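Local coordinates for 4-hydroxy-tetrahydrodipicolinate synthase (Aquifex aeolicus, PDB 2EHH), which probably catalyses the condensation of pyruvate with aspartate-beta-semialdehyde to 4-hydroxy-tetrahydrodipicolinate, a step of lysine biosynthesis, at residues A[77-89]-A[116-128]. Residues are numbered along the deposited sequence; the frame is centred on the assembly and turned at random.
Sequences GGNATHEAVHLTA and EHFKTVAQEVDIP
V85 and V121 meet at the centre of the contact between helices 81-89 and 116-124, where their CG2 methyls lie 3.8 Å apart and the side chains lie alongside each other, running opposite ways. The axes of the two segments approach to 9.2 Å and cross at -30°. CG1 of V85, anti to its backbone N (chi1 170°), is directed instead to CB of E124, and CB of A84 adds to the apolar layer beside V121 CG2. Toward the C-terminal end, V125 sets CG2 3.7 Å from A89 N, and T88 CG2 packs against V125 CB (3.9 Å) and I127 CG2 (3.8 Å). A serine at T88, lacking CG2, would probably open a gap beside V125 and I127. T88 OG1 donates to A84 O (2.6 Å) and is also hydrogen-bonded to T76 OG1. At the polar edge, T81 OG1 and H117 ND1 share a hydrogen bond (2.9 Å) at the rim of the imidazole. A water hydrogen-bonded to NE2 (2.8 Å) lies in the ring plane and donates to G78 O; bonds at both nitrogens fix the ring's rotation. The helices follow strands 71-75 and 98-102 of the TIM barrel: T88 and H117 rest on strand 98-102, V121 on strand 129-133, while L268 of a second subunit packs on T81.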
ATOM      1  N   GLY A  77       7.003  -9.431  25.015  1.00 22.37           N
ATOM      2  CA  GLY A  77       5.868  -8.568  24.748  1.00 22.58           C
ATOM      3  C   GLY A  77       4.681  -9.211  24.065  1.00 21.72           C
ATOM      4  O   GLY A  77       4.745 -10.343  23.600  1.00 23.35           O
ATOM      5  N   GLY A  78       3.584  -8.463  24.024  1.00 21.88           N
ATOM      6  CA  GLY A  78       2.360  -8.911  23.387  1.00 18.58           C
ATOM      7  C   GLY A  78       1.612  -7.627  23.106  1.00 17.91           C
ATOM      8  O   GLY A  78       2.248  -6.595  22.905  1.00 17.84           O
ATOM      9  N   ASN A  79       0.284  -7.656  23.087  1.00 15.63           N
ATOM     10  CA  ASN A  79      -0.444  -6.418  22.851  1.00 16.53           C
ATOM     11  C   ASN A  79      -1.225  -5.983  24.087  1.00 16.01           C
ATOM     12  O   ASN A  79      -2.162  -5.195  23.996  1.00 15.37           O
ATOM     13  CB  ASN A  79      -1.369  -6.536  21.630  1.00 15.57           C
ATOM     14  CG  ASN A  79      -2.389  -7.644  21.763  1.00 17.14           C
ATOM     15  OD1 ASN A  79      -2.428  -8.363  22.762  1.00 15.31           O
ATOM     16  ND2 ASN A  79      -3.227  -7.790  20.740  1.00 16.30           N
ATOM     17  N   ALA A  80      -0.812  -6.502  25.243  1.00 16.65           N
ATOM     18  CA  ALA A  80      -1.426  -6.172  26.533  1.00 16.80           C
ATOM     19  C   ALA A  80      -0.298  -5.737  27.469  1.00 15.83           C
ATOM     20  O   ALA A  80       0.577  -6.531  27.804  1.00 16.07           O
ATOM     21  CB  ALA A  80      -2.147  -7.391  27.106  1.00 16.48           C
ATOM     22  N   THR A  81      -0.323  -4.476  27.886  1.00 15.99           N
ATOM     23  CA  THR A  81       0.717  -3.926  28.752  1.00 17.15           C
ATOM     24  C   THR A  81       0.936  -4.681  30.069  1.00 18.26           C
ATOM     25  O   THR A  81       2.061  -5.063  30.384  1.00 17.56           O
ATOM     26  CB  THR A  81       0.429  -2.440  29.050  1.00 16.54           C
ATOM     27  OG1 THR A  81       0.229  -1.747  27.811  1.00 14.71           O
ATOM     28  CG2 THR A  81       1.603  -1.795  29.794  1.00 15.17           C
ATOM     29  N   HIS A  82      -0.130  -4.904  30.832  1.00 20.29           N
ATOM     30  CA  HIS A  82      -0.011  -5.610  32.113  1.00 22.76           C
ATOM     31  C   HIS A  82       0.742  -6.923  31.940  1.00 21.71           C
ATOM     32  O   HIS A  82       1.669  -7.234  32.689  1.00 22.06           O
ATOM     33  CB  HIS A  82      -1.396  -5.901  32.695  1.00 25.24           C
ATOM     34  CG  HIS A  82      -1.367  -6.392  34.112  1.00 29.40           C
ATOM     35  ND1 HIS A  82      -1.117  -5.559  35.181  1.00 31.57           N
ATOM     36  CD2 HIS A  82      -1.547  -7.629  34.631  1.00 30.89           C
ATOM     37  CE1 HIS A  82      -1.145  -6.263  36.301  1.00 31.28           C
ATOM     38  NE2 HIS A  82      -1.404  -7.522  35.994  1.00 32.50           N
ATOM     39  N   GLU A  83       0.326  -7.692  30.944  1.00 21.92           N
ATOM     40  CA  GLU A  83       0.939  -8.975  30.641  1.00 22.68           C
ATOM     41  C   GLU A  83       2.414  -8.829  30.257  1.00 21.42           C
ATOM     42  O   GLU A  83       3.263  -9.600  30.712  1.00 20.24           O
ATOM     43  CB  GLU A  83       0.153  -9.641  29.509  1.00 27.35           C
ATOM     44  CG  GLU A  83       0.853 -10.795  28.819  1.00 33.56           C
ATOM     45  CD  GLU A  83       0.008 -11.393  27.705  1.00 36.92           C
ATOM     46  OE1 GLU A  83      -0.867 -12.238  27.997  1.00 37.71           O
ATOM     47  OE2 GLU A  83       0.209 -11.001  26.535  1.00 40.13           O
ATOM     48  N   ALA A  84       2.720  -7.839  29.423  1.00 18.88           N
ATOM     49  CA  ALA A  84       4.099  -7.614  29.002  1.00 18.85           C
ATOM     50  C   ALA A  84       4.976  -7.255  30.204  1.00 18.57           C
ATOM     51  O   ALA A  84       6.150  -7.627  30.255  1.00 20.33           O
ATOM     52  CB  ALA A  84       4.160  -6.497  27.951  1.00 16.60           C
ATOM     53  N   VAL A  85       4.417  -6.522  31.163  1.00 17.14           N
ATOM     54  CA  VAL A  85       5.180  -6.152  32.348  1.00 18.59           C
ATOM     55  C   VAL A  85       5.540  -7.409  33.137  1.00 20.45           C
ATOM     56  O   VAL A  85       6.699  -7.613  33.505  1.00 19.01           O
ATOM     57  CB  VAL A  85       4.387  -5.203  33.273  1.00 18.47           C
ATOM     58  CG1 VAL A  85       5.119  -5.034  34.600  1.00 19.39           C
ATOM     59  CG2 VAL A  85       4.221  -3.846  32.605  1.00 20.19           C
ATOM     60  N   HIS A  86       4.547  -8.254  33.390  1.00 21.68           N
ATOM     61  CA  HIS A  86       4.784  -9.480  34.142  1.00 23.69           C
ATOM     62  C   HIS A  86       5.820 -10.394  33.502  1.00 21.82           C
ATOM     63  O   HIS A  86       6.722 -10.879  34.179  1.00 22.25           O
ATOM     64  CB  HIS A  86       3.475 -10.248  34.350  1.00 27.13           C
ATOM     65  CG  HIS A  86       2.635  -9.711  35.467  1.00 32.64           C
ATOM     66  ND1 HIS A  86       1.639 -10.450  36.074  1.00 35.37           N
ATOM     67  CD2 HIS A  86       2.641  -8.509  36.093  1.00 34.58           C
ATOM     68  CE1 HIS A  86       1.072  -9.729  37.024  1.00 35.02           C
ATOM     69  NE2 HIS A  86       1.662  -8.545  37.056  1.00 36.01           N
ATOM     70  N   LEU A  87       5.701 -10.623  32.200  1.00 20.60           N
ATOM     71  CA  LEU A  87       6.647 -11.492  31.510  1.00 20.64           C
ATOM     72  C   LEU A  87       8.045 -10.880  31.481  1.00 18.73           C
ATOM     73  O   LEU A  87       9.043 -11.588  31.583  1.00 18.20           O
ATOM     74  CB  LEU A  87       6.164 -11.776  30.084  1.00 22.72           C
ATOM     75  CG  LEU A  87       6.919 -12.871  29.328  1.00 24.79           C
ATOM     76  CD1 LEU A  87       6.996 -14.135  30.177  1.00 25.55           C
ATOM     77  CD2 LEU A  87       6.214 -13.157  28.009  1.00 26.45           C
ATOM     78  N   THR A  88       8.118  -9.561  31.340  1.00 18.49           N
ATOM     79  CA  THR A  88       9.410  -8.897  31.311  1.00 17.87           C
ATOM     80  C   THR A  88      10.030  -8.979  32.710  1.00 18.80           C
ATOM     81  O   THR A  88      11.245  -9.128  32.856  1.00 16.30           O
ATOM     82  CB  THR A  88       9.266  -7.430  30.869  1.00 17.91           C
ATOM     83  OG1 THR A  88       8.678  -7.386  29.561  1.00 16.03           O
ATOM     84  CG2 THR A  88      10.625  -6.755  30.811  1.00 16.48           C
ATOM     85  N   ALA A  89       9.186  -8.900  33.735  1.00 18.15           N
ATOM     86  CA  ALA A  89       9.657  -8.996  35.116  1.00 20.38           C
ATOM     87  C   ALA A  89      10.276 -10.377  35.315  1.00 20.70           C
ATOM     88  O   ALA A  89      11.337 -10.514  35.931  1.00 22.49           O
ATOM     89  CB  ALA A  89       8.495  -8.795  36.086  1.00 20.06           C
ATOM     90  N   GLU A 116       3.134   4.989  26.372  1.00 15.69           N
ATOM     91  CA  GLU A 116       2.796   4.495  27.706  1.00 17.35           C
ATOM     92  C   GLU A 116       3.068   3.003  27.869  1.00 16.29           C
ATOM     93  O   GLU A 116       3.427   2.550  28.955  1.00 16.87           O
ATOM     94  CB  GLU A 116       1.337   4.820  28.041  1.00 18.64           C
ATOM     95  CG  GLU A 116       1.079   6.316  28.120  1.00 23.00           C
ATOM     96  CD  GLU A 116      -0.267   6.661  28.721  1.00 27.07           C
ATOM     97  OE1 GLU A 116      -0.675   7.838  28.612  1.00 28.02           O
ATOM     98  OE2 GLU A 116      -0.911   5.764  29.308  1.00 27.31           O
ATOM     99  N   HIS A 117       2.915   2.243  26.789  1.00 16.45           N
ATOM    100  CA  HIS A 117       3.167   0.804  26.827  1.00 15.65           C
ATOM    101  C   HIS A 117       4.629   0.525  27.179  1.00 15.72           C
ATOM    102  O   HIS A 117       4.936  -0.114  28.189  1.00 16.04           O
ATOM    103  CB  HIS A 117       2.844   0.184  25.461  1.00 15.39           C
ATOM    104  CG  HIS A 117       3.140  -1.282  25.367  1.00 16.86           C
ATOM    105  ND1 HIS A 117       2.357  -2.244  25.974  1.00 14.83           N
ATOM    106  CD2 HIS A 117       4.119  -1.953  24.716  1.00 15.99           C
ATOM    107  CE1 HIS A 117       2.841  -3.442  25.695  1.00 15.38           C
ATOM    108  NE2 HIS A 117       3.913  -3.293  24.933  1.00 15.25           N
ATOM    109  N   PHE A 118       5.530   1.018  26.340  1.00 13.51           N
ATOM    110  CA  PHE A 118       6.953   0.807  26.544  1.00 15.82           C
ATOM    111  C   PHE A 118       7.477   1.492  27.795  1.00 16.54           C
ATOM    112  O   PHE A 118       8.352   0.960  28.478  1.00 16.27           O
ATOM    113  CB  PHE A 118       7.726   1.273  25.311  1.00 13.24           C
ATOM    114  CG  PHE A 118       7.593   0.345  24.134  1.00 13.88           C
ATOM    115  CD1 PHE A 118       8.329  -0.836  24.078  1.00 13.84           C
ATOM    116  CD2 PHE A 118       6.705   0.630  23.103  1.00 13.00           C
ATOM    117  CE1 PHE A 118       8.180  -1.727  23.010  1.00 14.24           C
ATOM    118  CE2 PHE A 118       6.548  -0.251  22.029  1.00 13.66           C
ATOM    119  CZ  PHE A 118       7.288  -1.432  21.984  1.00 14.05           C
ATOM    120  N   LYS A 119       6.939   2.666  28.099  1.00 17.75           N
ATOM    121  CA  LYS A 119       7.362   3.403  29.283  1.00 19.46           C
ATOM    122  C   LYS A 119       7.003   2.589  30.527  1.00 19.70           C
ATOM    123  O   LYS A 119       7.828   2.400  31.422  1.00 20.49           O
ATOM    124  CB  LYS A 119       6.666   4.763  29.332  1.00 20.22           C
ATOM    125  CG  LYS A 119       7.173   5.696  30.421  1.00 26.21           C
ATOM    126  CD  LYS A 119       6.309   6.947  30.499  1.00 30.35           C
ATOM    127  CE  LYS A 119       6.975   8.049  31.314  1.00 35.18           C
ATOM    128  NZ  LYS A 119       7.291   7.623  32.705  1.00 37.40           N
ATOM    129  N   THR A 120       5.768   2.099  30.568  1.00 19.05           N
ATOM    130  CA  THR A 120       5.297   1.307  31.701  1.00 18.85           C
ATOM    131  C   THR A 120       6.183   0.092  31.948  1.00 18.21           C
ATOM    132  O   THR A 120       6.617  -0.152  33.077  1.00 18.90           O
ATOM    133  CB  THR A 120       3.834   0.860  31.486  1.00 17.66           C
ATOM    134  OG1 THR A 120       3.000   2.023  31.422  1.00 16.61           O
ATOM    135  CG2 THR A 120       3.357  -0.034  32.636  1.00 18.62           C
ATOM    136  N   VAL A 121       6.460  -0.666  30.894  1.00 18.17           N
ATOM    137  CA  VAL A 121       7.307  -1.846  31.015  1.00 18.02           C
ATOM    138  C   VAL A 121       8.728  -1.477  31.451  1.00 19.14           C
ATOM    139  O   VAL A 121       9.272  -2.073  32.380  1.00 20.18           O
ATOM    140  CB  VAL A 121       7.384  -2.620  29.677  1.00 18.32           C
ATOM    141  CG1 VAL A 121       8.394  -3.757  29.786  1.00 16.88           C
ATOM    142  CG2 VAL A 121       6.013  -3.174  29.316  1.00 18.73           C
ATOM    143  N   ALA A 122       9.322  -0.488  30.786  1.00 19.41           N
ATOM    144  CA  ALA A 122      10.687  -0.057  31.098  1.00 20.66           C
ATOM    145  C   ALA A 122      10.872   0.456  32.527  1.00 21.79           C
ATOM    146  O   ALA A 122      11.867   0.134  33.184  1.00 21.10           O
ATOM    147  CB  ALA A 122      11.137   1.023  30.099  1.00 21.01           C
ATOM    148  N   GLN A 123       9.930   1.263  33.007  1.00 22.23           N
ATOM    149  CA  GLN A 123      10.033   1.804  34.357  1.00 24.81           C
ATOM    150  C   GLN A 123       9.739   0.753  35.419  1.00 25.20           C
ATOM    151  O   GLN A 123      10.152   0.890  36.569  1.00 25.27           O
ATOM    152  CB  GLN A 123       9.084   2.994  34.535  1.00 26.91           C
ATOM    153  CG  GLN A 123       9.392   4.167  33.612  1.00 29.87           C
ATOM    154  CD  GLN A 123       8.678   5.436  34.025  1.00 31.50           C
ATOM    155  OE1 GLN A 123       7.476   5.425  34.295  1.00 33.43           O
ATOM    156  NE2 GLN A 123       9.412   6.541  34.069  1.00 33.20           N
ATOM    157  N   GLU A 124       9.028  -0.301  35.033  1.00 25.66           N
ATOM    158  CA  GLU A 124       8.693  -1.366  35.970  1.00 26.63           C
ATOM    159  C   GLU A 124       9.811  -2.383  36.140  1.00 25.82           C
ATOM    160  O   GLU A 124      10.063  -2.856  37.249  1.00 25.74           O
ATOM    161  CB  GLU A 124       7.426  -2.095  35.521  1.00 29.28           C
ATOM    162  CG  GLU A 124       6.158  -1.515  36.089  1.00 33.39           C
ATOM    163  CD  GLU A 124       6.184  -1.487  37.604  1.00 37.33           C
ATOM    164  OE1 GLU A 124       6.325  -2.569  38.217  1.00 39.27           O
ATOM    165  OE2 GLU A 124       6.072  -0.383  38.179  1.00 38.83           O
ATOM    166  N   VAL A 125      10.486  -2.709  35.042  1.00 23.84           N
ATOM    167  CA  VAL A 125      11.553  -3.702  35.068  1.00 23.47           C
ATOM    168  C   VAL A 125      12.912  -3.149  34.660  1.00 24.47           C
ATOM    169  O   VAL A 125      13.089  -2.655  33.541  1.00 23.60           O
ATOM    170  CB  VAL A 125      11.209  -4.882  34.138  1.00 23.10           C
ATOM    171  CG1 VAL A 125      12.140  -6.049  34.408  1.00 23.14           C
ATOM    172  CG2 VAL A 125       9.755  -5.281  34.334  1.00 23.40           C
ATOM    173  N   ASP A 126      13.874  -3.254  35.572  1.00 22.82           N
ATOM    174  CA  ASP A 126      15.224  -2.770  35.330  1.00 23.66           C
ATOM    175  C   ASP A 126      16.042  -3.758  34.499  1.00 22.83           C
ATOM    176  O   ASP A 126      16.992  -4.372  34.990  1.00 23.09           O
ATOM    177  CB  ASP A 126      15.913  -2.490  36.672  1.00 27.08           C
ATOM    178  CG  ASP A 126      17.343  -2.018  36.508  1.00 30.25           C
ATOM    179  OD1 ASP A 126      17.616  -1.269  35.548  1.00 29.56           O
ATOM    180  OD2 ASP A 126      18.193  -2.389  37.348  1.00 33.91           O
ATOM    181  N   ILE A 127      15.662  -3.915  33.235  1.00 20.71           N
ATOM    182  CA  ILE A 127      16.364  -4.815  32.324  1.00 18.65           C
ATOM    183  C   ILE A 127      16.482  -4.135  30.964  1.00 18.73           C
ATOM    184  O   ILE A 127      15.582  -3.404  30.555  1.00 18.84           O
ATOM    185  CB  ILE A 127      15.600  -6.154  32.153  1.00 18.89           C
ATOM    186  CG1 ILE A 127      16.434  -7.135  31.322  1.00 18.23           C
ATOM    187  CG2 ILE A 127      14.257  -5.912  31.464  1.00 19.33           C
ATOM    188  CD1 ILE A 127      15.755  -8.478  31.096  1.00 19.47           C
ATOM    189  N   PRO A 128      17.597  -4.350  30.250  1.00 18.35           N
ATOM    190  CA  PRO A 128      17.730  -3.710  28.938  1.00 19.11           C
ATOM    191  C   PRO A 128      16.583  -4.147  28.027  1.00 17.29           C
ATOM    192  O   PRO A 128      16.278  -5.331  27.926  1.00 17.46           O
ATOM    193  CB  PRO A 128      19.086  -4.210  28.447  1.00 19.69           C
ATOM    194  CG  PRO A 128      19.865  -4.356  29.731  1.00 18.60           C
ATOM    195  CD  PRO A 128      18.848  -5.024  30.639  1.00 20.01           C
TER
HETATM  196  O   HOH W   1       4.649  -5.662  23.716  1.00 13.74           O